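Peptidase, C14 family (Geobacter sulfurreducens PCA, PDB 3BIJ) is of unknown function but probably acts as a cysteine endopeptidase of the caspase-like C14 family. Local coordinates at residues A13-Y19 / C104-E109; E30-E34 / T49-K53; S82-Q87 / Y164-P168; S132-H136 / N211-Q215. All blocks are in the same frame, centred on the assembly; numbering follows the deposited sequence.

Interaction 1: A13-Y19 / C104-E109; sequences AVDPKHY and CLFDGE
A chi1 of -168° at Phe-106 carries CG to the side opposite the backbone N and the phenyl ring over the chain at Val-14 and Asp-15, while chi1 of Tyr-19 (-72°) sends its phenol in among the carbonyls of the 104-109 loop. The Phe-106 ring lies flat on the peptide that joins Val-14 to Asp-15, with Asp-15 N 3.6 Å above the ring plane and over its centre. Phe-106 CE1 also meets Asp-15 CB at 3.4 Å. The backbone of the same residue takes part: Asp-15 N gives a weak bond of 3.3 Å to Phe-106 O. Were a serine to replace Phe-106, the Val-14/Asp-15 peptide would probably lose the ring face it lies against, leaving a gap beside Asp-15 CB.

Tyr-19 makes the stronger grip. Its OH donates to Leu-105 O at 2.6 Å, in the carbonyl plane and on a lone pair. Cys-104 CB packs 3.4 Å from Tyr-19 OH, and its SG meets the ring obliquely. Beside Tyr-19, one face of the His-18 imidazole covers Asp-107 O and Gly-108 CA, the latter as a CH-pi contact 3.8 Å from the ring centroid. Asp-15 OD2 accepts from Lys-17 N in an Asx turn, and its carboxylate also forms a salt bridge with Lys-17 NZ.

Thr-175 of helix 169-178 touches both His-18 and Tyr-19. The contact ties the loop that leaves strand 4-10 to the tight connection of a beta hairpin, strands 99-104 and 109-111, where 99-104 pairs with strand 76-89 of the caspase-like sheet.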
loop_
_atom_site.group_PDB
_atom_site.type_symbol
_atom_site.label_atom_id
_atom_site.label_comp_id
_atom_site.label_asym_id
_atom_site.label_seq_id
_atom_site.Cartn_x
_atom_site.Cartn_y
_atom_site.Cartn_z
ATOM N N ALA A 13 -9.326 21.302 -22.099
ATOM C CA ALA A 13 -8.703 20.834 -23.328
ATOM C C ALA A 13 -7.921 21.992 -23.923
ATOM O O ALA A 13 -8.216 23.157 -23.642
ATOM C CB ALA A 13 -9.747 20.342 -24.323
ATOM N N VAL A 14 -6.896 21.670 -24.704
ATOM C CA VAL A 14 -6.087 22.684 -25.373
ATOM C C VAL A 14 -5.831 22.225 -26.805
ATOM O O VAL A 14 -6.141 21.091 -27.167
ATOM C CB VAL A 14 -4.739 22.927 -24.665
ATOM C CG1 VAL A 14 -4.995 23.411 -23.250
ATOM C CG2 VAL A 14 -3.882 21.673 -24.672
ATOM N N ASP A 15 -5.267 23.104 -27.624
ATOM C CA ASP A 15 -5.015 22.770 -29.019
ATOM C C ASP A 15 -3.810 21.851 -29.207
ATOM O O ASP A 15 -2.665 22.281 -29.106
ATOM C CB ASP A 15 -4.825 24.051 -29.838
ATOM C CG ASP A 15 -4.719 23.781 -31.337
ATOM O OD1 ASP A 15 -4.423 24.729 -32.091
ATOM O OD2 ASP A 15 -4.936 22.625 -31.753
ATOM N N PRO A 16 -4.055 20.571 -29.508
ATOM C CA PRO A 16 -2.932 19.644 -29.696
ATOM C C PRO A 16 -2.026 20.058 -30.853
ATOM O O PRO A 16 -0.856 19.672 -30.910
ATOM C CB PRO A 16 -3.625 18.301 -29.932
ATOM C CG PRO A 16 -4.900 18.699 -30.598
ATOM C CD PRO A 16 -5.338 19.921 -29.828
ATOM N N LYS A 17 -2.571 20.855 -31.761
ATOM C CA LYS A 17 -1.817 21.341 -32.907
ATOM C C LYS A 17 -0.694 22.289 -32.472
ATOM O O LYS A 17 0.174 22.635 -33.262
ATOM C CB LYS A 17 -2.774 22.036 -33.886
ATOM C CG LYS A 17 -3.699 21.049 -34.629
ATOM C CD LYS A 17 -5.182 21.506 -34.726
ATOM C CE LYS A 17 -5.367 22.785 -35.562
ATOM N NZ LYS A 17 -5.218 24.025 -34.738
ATOM N N HIS A 18 -0.707 22.711 -31.214
ATOM C CA HIS A 18 0.341 23.589 -30.721
ATOM C C HIS A 18 1.155 22.888 -29.632
ATOM O O HIS A 18 2.369 23.069 -29.518
ATOM C CB HIS A 18 -0.264 24.887 -30.178
ATOM C CG HIS A 18 0.718 25.751 -29.453
ATOM N ND1 HIS A 18 1.070 25.535 -28.137
ATOM C CD2 HIS A 18 1.452 26.809 -29.868
ATOM C CE1 HIS A 18 1.979 26.422 -27.774
ATOM N NE2 HIS A 18 2.230 27.208 -28.806
ATOM N N TYR A 19 0.478 22.070 -28.839
ATOM C CA TYR A 19 1.132 21.356 -27.752
ATOM C C TYR A 19 1.693 19.999 -28.165
ATOM O O TYR A 19 1.531 19.006 -27.454
ATOM C CB TYR A 19 0.151 21.192 -26.603
ATOM C CG TYR A 19 -0.137 22.475 -25.864
ATOM C CD1 TYR A 19 0.688 22.892 -24.829
ATOM C CD2 TYR A 19 -1.250 23.248 -26.179
ATOM C CE1 TYR A 19 0.415 24.045 -24.107
ATOM C CE2 TYR A 19 -1.544 24.410 -25.470
ATOM C CZ TYR A 19 -0.709 24.805 -24.424
ATOM O OH TYR A 19 -1.020 25.920 -23.673
ATOM N N CYS A 104 -1.502 27.014 -19.239
ATOM C CA CYS A 104 -1.659 26.401 -20.545
ATOM C C CYS A 104 -2.976 26.794 -21.164
ATOM O O CYS A 104 -4.017 26.168 -20.940
ATOM C CB CYS A 104 -1.544 24.890 -20.443
ATOM S SG CYS A 104 0.079 24.391 -19.951
ATOM N N LEU A 105 -2.929 27.864 -21.936
ATOM C CA LEU A 105 -4.131 28.330 -22.591
ATOM C C LEU A 105 -4.295 27.514 -23.871
ATOM O O LEU A 105 -3.373 26.826 -24.308
ATOM C CB LEU A 105 -4.044 29.846 -22.849
ATOM C CG LEU A 105 -3.989 30.709 -21.563
ATOM C CD1 LEU A 105 -4.006 32.161 -21.921
ATOM C CD2 LEU A 105 -5.173 30.392 -20.649
ATOM N N PHE A 106 -5.479 27.565 -24.458
ATOM C CA PHE A 106 -5.760 26.780 -25.653
ATOM C C PHE A 106 -4.803 27.119 -26.774
ATOM O O PHE A 106 -4.234 26.240 -27.426
ATOM C CB PHE A 106 -7.207 27.029 -26.082
ATOM C CG PHE A 106 -7.709 26.069 -27.121
ATOM C CD1 PHE A 106 -7.466 26.300 -28.473
ATOM C CD2 PHE A 106 -8.422 24.929 -26.746
ATOM C CE1 PHE A 106 -7.919 25.418 -29.430
ATOM C CE2 PHE A 106 -8.882 24.036 -27.701
ATOM C CZ PHE A 106 -8.632 24.279 -29.047
ATOM N N ASP A 107 -4.626 28.413 -26.971
ATOM C CA ASP A 107 -3.753 28.963 -28.000
ATOM C C ASP A 107 -2.271 28.588 -27.796
ATOM O O ASP A 107 -1.550 28.293 -28.752
ATOM C CB ASP A 107 -3.921 30.486 -27.976
ATOM C CG ASP A 107 -3.763 31.101 -29.321
ATOM O OD1 ASP A 107 -3.884 30.343 -30.319
ATOM O OD2 ASP A 107 -3.535 32.341 -29.383
ATOM N N GLY A 108 -1.834 28.629 -26.539
ATOM C CA GLY A 108 -0.462 28.337 -26.188
ATOM C C GLY A 108 -0.266 28.695 -24.721
ATOM O O GLY A 108 -1.242 28.884 -23.985
ATOM N N GLU A 109 0.981 28.817 -24.279
ATOM C CA GLU A 109 1.233 29.128 -22.873
ATOM C C GLU A 109 1.399 30.609 -22.586
ATOM O O GLU A 109 1.988 31.347 -23.367
ATOM C CB GLU A 109 2.471 28.377 -22.373
ATOM C CG GLU A 109 2.365 26.883 -22.551
ATOM C CD GLU A 109 3.640 26.169 -22.220
ATOM O OE1 GLU A 109 4.039 26.189 -21.039
ATOM O OE2 GLU A 109 4.247 25.587 -23.140
#

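Interaction 2: E30-E34 / T49-K53; sequences EADAE and TLMTK
Glu-30 and Ala-33 of helix 29-42 sit against Met-51 at the end of strand 46-51 and Thr-52 just after it, inside the beta-alpha-beta unit made by strand 4-10, this helix and this strand. The axes of helix 30-34 and strand 49-51 run antiparallel (176°) and approach to 8.9 Å, as expected for a helix lying on a sheet of the caspase fold.

The apolar part centres on Met-51, a selenomethionine. Its side chain bends at chi2 and chi3 (-81° and 66°), which lays SE under the stem of Glu-30 and turns CE back to Ala-33. Glu-30 CG is 3.9 Å from Met-51 SE, and Glu-34 CG grazes the same selenium. Met-51 CE comes to 3.2 Å from Ala-33 CB, so short for two methyls that the exact place of CE is doubtful. Ala-33 CB also faces Thr-49 CG2 more loosely, at 4.4 Å, and it also touches Ala-8 of strand 4-10. Leu-50 faces away from the helix, onto Leu-7 and Leu-9.

The polar part is slight. Asp-32 turns the other way, to Arg-165 and Ser-82. Glu-30 extends beyond CG and crosses Thr-52 at about a right angle, so that its carboxylate meets a methyl and not the hydroxyl: Glu-30 OE2 is 3.1 Å from Thr-52 CG2 but 3.9 Å from Thr-52 OG1.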
loop_
_atom_site.group_PDB
_atom_site.type_symbol
_atom_site.label_atom_id
_atom_site.label_comp_id
_atom_site.label_asym_id
_atom_site.label_seq_id
_atom_site.Cartn_x
_atom_site.Cartn_y
_atom_site.Cartn_z
ATOM N N GLU A 30 -14.275 23.548 -16.930
ATOM C CA GLU A 30 -15.362 24.400 -17.399
ATOM C C GLU A 30 -16.403 24.546 -16.291
ATOM O O GLU A 30 -16.999 25.604 -16.123
ATOM C CB GLU A 30 -15.982 23.826 -18.669
ATOM C CG GLU A 30 -15.152 24.180 -19.882
ATOM C CD GLU A 30 -15.695 23.595 -21.159
ATOM O OE1 GLU A 30 -16.908 23.741 -21.410
ATOM O OE2 GLU A 30 -14.902 22.995 -21.911
ATOM N N ALA A 31 -16.598 23.482 -15.525
ATOM C CA ALA A 31 -17.537 23.523 -14.427
ATOM C C ALA A 31 -17.019 24.545 -13.417
ATOM O O ALA A 31 -17.781 25.385 -12.939
ATOM C CB ALA A 31 -17.671 22.138 -13.780
ATOM N N ASP A 32 -15.728 24.487 -13.093
ATOM C CA ASP A 32 -15.141 25.445 -12.141
ATOM C C ASP A 32 -15.395 26.889 -12.568
ATOM O O ASP A 32 -15.774 27.731 -11.750
ATOM C CB ASP A 32 -13.626 25.256 -12.019
ATOM C CG ASP A 32 -13.241 24.046 -11.197
ATOM O OD1 ASP A 32 -12.041 23.705 -11.185
ATOM O OD2 ASP A 32 -14.120 23.436 -10.563
ATOM N N ALA A 33 -15.171 27.178 -13.844
ATOM C CA ALA A 33 -15.373 28.533 -14.341
ATOM C C ALA A 33 -16.839 28.975 -14.222
ATOM O O ALA A 33 -17.121 30.084 -13.760
ATOM C CB ALA A 33 -14.898 28.640 -15.780
ATOM N N GLU A 34 -17.764 28.109 -14.628
ATOM C CA GLU A 34 -19.187 28.425 -14.536
ATOM C C GLU A 34 -19.557 28.711 -13.081
ATOM O O GLU A 34 -20.233 29.702 -12.788
ATOM C CB GLU A 34 -20.040 27.268 -15.078
ATOM C CG GLU A 34 -19.846 27.003 -16.578
ATOM C CD GLU A 34 -20.702 25.843 -17.122
ATOM O OE1 GLU A 34 -20.559 24.683 -16.637
ATOM O OE2 GLU A 34 -21.512 26.097 -18.050
ATOM N N THR A 49 -17.019 34.853 -19.300
ATOM C CA THR A 49 -16.530 33.482 -19.215
ATOM C C THR A 49 -15.854 33.018 -20.517
ATOM O O THR A 49 -16.379 33.225 -21.614
ATOM C CB THR A 49 -17.703 32.513 -18.908
ATOM O OG1 THR A 49 -18.480 33.040 -17.830
ATOM C CG2 THR A 49 -17.190 31.140 -18.520
ATOM N N LEU A 50 -14.689 32.390 -20.388
ATOM C CA LEU A 50 -13.968 31.870 -21.541
ATOM C C LEU A 50 -13.718 30.386 -21.324
ATOM O O LEU A 50 -13.001 30.002 -20.397
ATOM C CB LEU A 50 -12.647 32.616 -21.732
ATOM C CG LEU A 50 -12.820 34.088 -22.136
ATOM C CD1 LEU A 50 -11.470 34.754 -22.304
ATOM C CD2 LEU A 50 -13.610 34.173 -23.450
HETATM N N MSE A 51 -14.319 29.556 -22.176
HETATM C CA MSE A 51 -14.186 28.106 -22.064
HETATM C C MSE A 51 -13.238 27.566 -23.117
HETATM O O MSE A 51 -13.360 27.898 -24.286
HETATM C CB MSE A 51 -15.548 27.429 -22.237
HETATM C CG MSE A 51 -16.697 28.097 -21.500
HETATM SE SE MSE A 51 -16.814 27.657 -19.614
HETATM C CE MSE A 51 -15.244 28.438 -19.002
ATOM N N THR A 52 -12.306 26.721 -22.686
ATOM C CA THR A 52 -11.302 26.112 -23.553
ATOM C C THR A 52 -11.007 26.872 -24.857
ATOM O O THR A 52 -10.227 27.828 -24.857
ATOM C CB THR A 52 -11.675 24.659 -23.876
ATOM O OG1 THR A 52 -12.825 24.641 -24.714
ATOM C CG2 THR A 52 -11.994 23.903 -22.603
ATOM N N LYS A 53 -11.623 26.462 -25.965
ATOM C CA LYS A 53 -11.383 27.114 -27.259
ATOM C C LYS A 53 -11.421 28.623 -27.195
ATOM O O LYS A 53 -10.713 29.298 -27.931
ATOM C CB LYS A 53 -12.404 26.649 -28.290
ATOM C CG LYS A 53 -12.129 25.279 -28.852
ATOM C CD LYS A 53 -12.918 25.060 -30.127
ATOM C CE LYS A 53 -12.462 23.794 -30.845
ATOM N NZ LYS A 53 -13.143 23.659 -32.170
#

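Interaction 3: S82-Q87 / Y164-P168; sequences SGHGGQ and YRAMP
The His-84 imidazole turns its edge to the 164-168 chain: Ala-166 N and CA lie near the ring plane, with His-84 CD2 3.2 Å from Ala-166 N. Outside the pair, the Trp-22 ring meets the imidazole at about 55°. The other flat group, the Arg-165 guanidinium, is met obliquely by Ser-82, whose OG is 3.0 Å from Arg-165 NH2.

Arg-165 is extended from CG to NE, and its aliphatic stem passes along Gly-83, with CB 3.3 Å from Gly-83 O. The head is a buried cation with acid partners: Asp-32 bridges NH2 and Asp-216 bridges NH1, while Ser-82 OG is bonded to Asp-32 as well.

Between the backbones there is a single bridge, Gly-85 with Ala-166. Gly-85 N donates to Arg-165 O at 3.0 Å, and Met-167 N returns a nearly straight bond (174°) to Gly-85 O at 3.1 Å. A water donates to Gly-85 O too and reaches Met-167 O weakly. The selenomethionine Met-167 puts its CE against Gly-86 CA, 3.5 Å away.

The His-Gly pair, within the sequence SGHGG, matches the histidine motif of caspase-like peptidases, which is consistent with His-84 being a catalytic residue. Asp-32 and Ser-82 around an arginine recall the acidic S1 pocket of metacaspases, which takes a basic P1 residue, and the Gly-85 N bond to Arg-165 O resembles an oxyanion-hole contact. The chemistry therefore suggests that 164-168 lies across the probable active site much as a substrate would, with Arg-165 in the place of P1.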
loop_
_atom_site.group_PDB
_atom_site.type_symbol
_atom_site.label_atom_id
_atom_site.label_comp_id
_atom_site.label_asym_id
_atom_site.label_seq_id
_atom_site.Cartn_x
_atom_site.Cartn_y
_atom_site.Cartn_z
ATOM N N SER A 82 -9.016 27.800 -14.172
ATOM C CA SER A 82 -8.929 26.370 -13.991
ATOM C C SER A 82 -8.410 25.815 -15.298
ATOM O O SER A 82 -9.045 25.935 -16.347
ATOM C CB SER A 82 -10.282 25.764 -13.620
ATOM O OG SER A 82 -10.558 26.003 -12.256
ATOM N N GLY A 83 -7.217 25.244 -15.223
ATOM C CA GLY A 83 -6.587 24.671 -16.395
ATOM C C GLY A 83 -5.256 24.093 -15.974
ATOM O O GLY A 83 -4.977 23.983 -14.783
ATOM N N HIS A 84 -4.436 23.730 -16.951
ATOM C CA HIS A 84 -3.129 23.164 -16.676
ATOM C C HIS A 84 -2.115 24.257 -16.433
ATOM O O HIS A 84 -2.251 25.365 -16.949
ATOM C CB HIS A 84 -2.631 22.332 -17.859
ATOM C CG HIS A 84 -3.141 20.929 -17.875
ATOM N ND1 HIS A 84 -4.088 20.493 -18.776
ATOM C CD2 HIS A 84 -2.843 19.868 -17.091
ATOM C CE1 HIS A 84 -4.354 19.219 -18.545
ATOM N NE2 HIS A 84 -3.612 18.817 -17.527
ATOM N N GLY A 85 -1.092 23.926 -15.654
ATOM C CA GLY A 85 -0.031 24.868 -15.383
ATOM C C GLY A 85 1.135 24.400 -16.226
ATOM O O GLY A 85 1.465 23.219 -16.212
ATOM N N GLY A 86 1.760 25.300 -16.973
ATOM C CA GLY A 86 2.865 24.872 -17.810
ATOM C C GLY A 86 4.226 25.376 -17.384
ATOM O O GLY A 86 4.364 26.116 -16.417
ATOM N N GLN A 87 5.246 24.948 -18.114
ATOM C CA GLN A 87 6.605 25.371 -17.843
ATOM C C GLN A 87 7.318 25.444 -19.181
ATOM O O GLN A 87 7.176 24.558 -20.027
ATOM C CB GLN A 87 7.316 24.375 -16.920
ATOM C CG GLN A 87 6.647 24.226 -15.573
ATOM C CD GLN A 87 7.475 23.437 -14.564
ATOM O OE1 GLN A 87 8.097 22.419 -14.898
ATOM N NE2 GLN A 87 7.466 23.899 -13.313
ATOM N N TYR A 164 -4.190 15.474 -12.399
ATOM C CA TYR A 164 -3.668 16.692 -11.821
ATOM C C TYR A 164 -3.592 17.740 -12.929
ATOM O O TYR A 164 -3.308 17.425 -14.080
ATOM C CB TYR A 164 -2.294 16.413 -11.224
ATOM C CG TYR A 164 -2.331 15.534 -9.990
ATOM C CD1 TYR A 164 -2.790 16.039 -8.769
ATOM C CD2 TYR A 164 -1.859 14.223 -10.024
ATOM C CE1 TYR A 164 -2.765 15.265 -7.609
ATOM C CE2 TYR A 164 -1.830 13.435 -8.867
ATOM C CZ TYR A 164 -2.279 13.966 -7.669
ATOM O OH TYR A 164 -2.213 13.237 -6.510
ATOM N N ARG A 165 -3.852 18.991 -12.571
ATOM C CA ARG A 165 -3.858 20.076 -13.532
ATOM C C ARG A 165 -2.486 20.643 -13.857
ATOM O O ARG A 165 -2.274 21.855 -13.856
ATOM C CB ARG A 165 -4.805 21.160 -13.030
ATOM C CG ARG A 165 -6.246 20.669 -12.940
ATOM C CD ARG A 165 -7.211 21.747 -12.464
ATOM N NE ARG A 165 -8.599 21.317 -12.562
ATOM C CZ ARG A 165 -9.641 22.045 -12.182
ATOM N NH1 ARG A 165 -10.868 21.554 -12.322
ATOM N NH2 ARG A 165 -9.450 23.258 -11.661
ATOM N N ALA A 166 -1.551 19.747 -14.147
ATOM C CA ALA A 166 -0.200 20.157 -14.499
ATOM C C ALA A 166 0.199 19.456 -15.787
ATOM O O ALA A 166 -0.017 18.252 -15.949
ATOM C CB ALA A 166 0.769 19.791 -13.389
HETATM N N MSE A 167 0.786 20.213 -16.703
HETATM C CA MSE A 167 1.218 19.642 -17.960
HETATM C C MSE A 167 2.438 18.764 -17.677
HETATM O O MSE A 167 3.344 19.164 -16.933
HETATM C CB MSE A 167 1.557 20.761 -18.948
HETATM C CG MSE A 167 2.152 20.294 -20.258
HETATM SE SE MSE A 167 2.387 21.772 -21.523
HETATM C CE MSE A 167 3.675 22.848 -20.514
ATOM N N PRO A 168 2.458 17.535 -18.224
ATOM C CA PRO A 168 3.609 16.658 -17.984
ATOM C C PRO A 168 4.894 17.240 -18.564
ATOM O O PRO A 168 4.890 17.813 -19.650
ATOM C CB PRO A 168 3.185 15.344 -18.634
ATOM C CG PRO A 168 2.186 15.765 -19.656
ATOM C CD PRO A 168 1.401 16.823 -18.960
HETATM O O HOH W 1 3.890 22.222 -15.423
#

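Interaction 4: S132-H136 / N211-Q215; sequences SDSCH and NQLSQ
Cys-135 and Ser-214 are joined by a nearly linear bond: Ser-214 N donates to Cys-135 SG at 3.2 Å, with 176° at the hydrogen. The CB of Cys-135 points toward 211-215, and chi1 at 63° puts SG in line with the N-H of Ser-214. It also packs 3.6 Å from Leu-213 CD2, a methyl that reaches on to His-136 O at 3.3 Å. Replacing Cys-135 with an alanine would probably deprive Ser-214 N of its acceptor here and open a small gap beside the Leu-213 methyl.

Ser-214 answers with its side chain. OG donates to Ser-134 O at 2.8 Å, approaching from above the carbonyl plane, 71° out of it, and not along a lone pair. Together the two bonds hold Ser-214 by both its amide and its hydroxyl. Further along, a water bridges the chains by donating to Asp-133 OD1 at 2.6 Å and to Gln-215 O at 2.9 Å.

The next shell fixes these groups. Ser-134 OG bonds to Gly-83 O and Asp-133 OD2 to Thr-224, while Lys-142 NZ spans both chains by bonding to His-136 O and Gln-212 O. The Gln-212 amide reaches past the subunit, its NE2 bonding to Pro-253 O of a neighbouring subunit.

Cys-135 sits just beyond strand 127-133 in the sequence DSCH, the pattern that carries the nucleophile in metacaspases and related C14 peptidases. That is consistent with a catalytic cysteine here, with the 211-215 loop walling the probable substrate groove.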
loop_
_atom_site.group_PDB
_atom_site.type_symbol
_atom_site.label_atom_id
_atom_site.label_comp_id
_atom_site.label_asym_id
_atom_site.label_seq_id
_atom_site.Cartn_x
_atom_site.Cartn_y
_atom_site.Cartn_z
ATOM N N SER A 132 -6.600 30.558 -8.702
ATOM C CA SER A 132 -5.951 29.697 -9.678
ATOM C C SER A 132 -6.006 28.250 -9.205
ATOM O O SER A 132 -5.181 27.842 -8.393
ATOM C CB SER A 132 -4.494 30.132 -9.870
ATOM O OG SER A 132 -3.815 29.302 -10.805
ATOM N N ASP A 133 -6.982 27.484 -9.695
ATOM C CA ASP A 133 -7.119 26.076 -9.314
ATOM C C ASP A 133 -6.294 25.298 -10.314
ATOM O O ASP A 133 -6.822 24.587 -11.171
ATOM C CB ASP A 133 -8.579 25.614 -9.376
ATOM C CG ASP A 133 -8.783 24.242 -8.754
ATOM O OD1 ASP A 133 -7.770 23.556 -8.493
ATOM O OD2 ASP A 133 -9.953 23.846 -8.533
ATOM N N SER A 134 -4.984 25.459 -10.199
ATOM C CA SER A 134 -4.042 24.817 -11.100
ATOM C C SER A 134 -2.746 24.527 -10.333
ATOM O O SER A 134 -2.639 24.837 -9.147
ATOM C CB SER A 134 -3.769 25.760 -12.276
ATOM O OG SER A 134 -2.942 25.163 -13.243
ATOM N N CYS A 135 -1.768 23.943 -11.020
ATOM C CA CYS A 135 -0.488 23.607 -10.408
ATOM C C CYS A 135 0.599 23.531 -11.472
ATOM O O CYS A 135 0.338 23.764 -12.652
ATOM C CB CYS A 135 -0.595 22.264 -9.701
ATOM S SG CYS A 135 -0.935 20.920 -10.836
ATOM N N HIS A 136 1.817 23.197 -11.053
ATOM C CA HIS A 136 2.947 23.096 -11.977
ATOM C C HIS A 136 3.747 21.833 -11.715
ATOM O O HIS A 136 3.809 21.368 -10.583
ATOM C CB HIS A 136 3.847 24.321 -11.828
ATOM C CG HIS A 136 3.186 25.593 -12.255
ATOM N ND1 HIS A 136 2.962 25.906 -13.579
ATOM C CD2 HIS A 136 2.645 26.604 -11.533
ATOM C CE1 HIS A 136 2.311 27.054 -13.654
ATOM N NE2 HIS A 136 2.104 27.497 -12.427
ATOM N N ASN A 211 5.146 23.028 -3.999
ATOM C CA ASN A 211 5.676 21.679 -3.951
ATOM C C ASN A 211 4.546 20.665 -4.043
ATOM O O ASN A 211 4.747 19.478 -3.799
ATOM C CB ASN A 211 6.458 21.436 -2.657
ATOM C CG ASN A 211 5.582 21.501 -1.420
ATOM O OD1 ASN A 211 5.925 20.934 -0.384
ATOM N ND2 ASN A 211 4.454 22.204 -1.518
ATOM N N GLN A 212 3.346 21.127 -4.380
ATOM C CA GLN A 212 2.218 20.205 -4.489
ATOM C C GLN A 212 1.605 20.251 -5.879
ATOM O O GLN A 212 2.063 20.992 -6.743
ATOM C CB GLN A 212 1.150 20.536 -3.443
ATOM C CG GLN A 212 1.634 20.437 -2.010
ATOM C CD GLN A 212 0.586 20.899 -1.040
ATOM O OE1 GLN A 212 -0.044 21.933 -1.256
ATOM N NE2 GLN A 212 0.385 20.141 0.039
ATOM N N LEU A 213 0.579 19.433 -6.088
ATOM C CA LEU A 213 -0.125 19.387 -7.361
ATOM C C LEU A 213 -1.593 19.562 -7.060
ATOM O O LEU A 213 -2.051 19.186 -5.978
ATOM C CB LEU A 213 0.082 18.047 -8.059
ATOM C CG LEU A 213 1.436 17.768 -8.704
ATOM C CD1 LEU A 213 1.340 16.444 -9.414
ATOM C CD2 LEU A 213 1.811 18.878 -9.693
ATOM N N SER A 214 -2.328 20.133 -8.013
ATOM C CA SER A 214 -3.765 20.364 -7.850
ATOM C C SER A 214 -4.566 19.282 -8.542
ATOM O O SER A 214 -4.384 19.023 -9.728
ATOM C CB SER A 214 -4.163 21.731 -8.409
ATOM O OG SER A 214 -3.722 22.761 -7.554
ATOM N N GLN A 215 -5.474 18.671 -7.799
ATOM C CA GLN A 215 -6.274 17.593 -8.340
ATOM C C GLN A 215 -7.488 18.041 -9.150
ATOM O O GLN A 215 -8.201 18.965 -8.769
ATOM C CB GLN A 215 -6.702 16.684 -7.199
ATOM C CG GLN A 215 -7.132 15.333 -7.654
ATOM C CD GLN A 215 -7.232 14.352 -6.508
ATOM O OE1 GLN A 215 -6.236 14.071 -5.825
ATOM N NE2 GLN A 215 -8.438 13.817 -6.288
HETATM O O HOH W 2 -7.899 21.310 -7.174
#

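Interactions 3 and 4 are buried and adjacent, their centres about 7 Å apart; interaction 3 lies on strand 76-89 and interaction 4 on its neighbour 127-133, tied by Gly-83 O and Ser-134 OG. Their chemistry is polar: 82-87 bonds 164-168 through Gly-85, and 211-215 does so through Ser-214 O to Arg-165 N, at the probable active site. Interaction 2 lies nearer the surface and is mostly apolar helix-on-sheet packing, yet its Asp-32 OD1 forms a salt bridge with Arg-165 NH2 (2.7 Å). Interaction 1, partly buried, joins loops through aromatic rings and carbonyls. It touches interaction 2 through Phe-106 and interaction 3 where Cys-104 N meets His-84 O, but does not reach interaction 4.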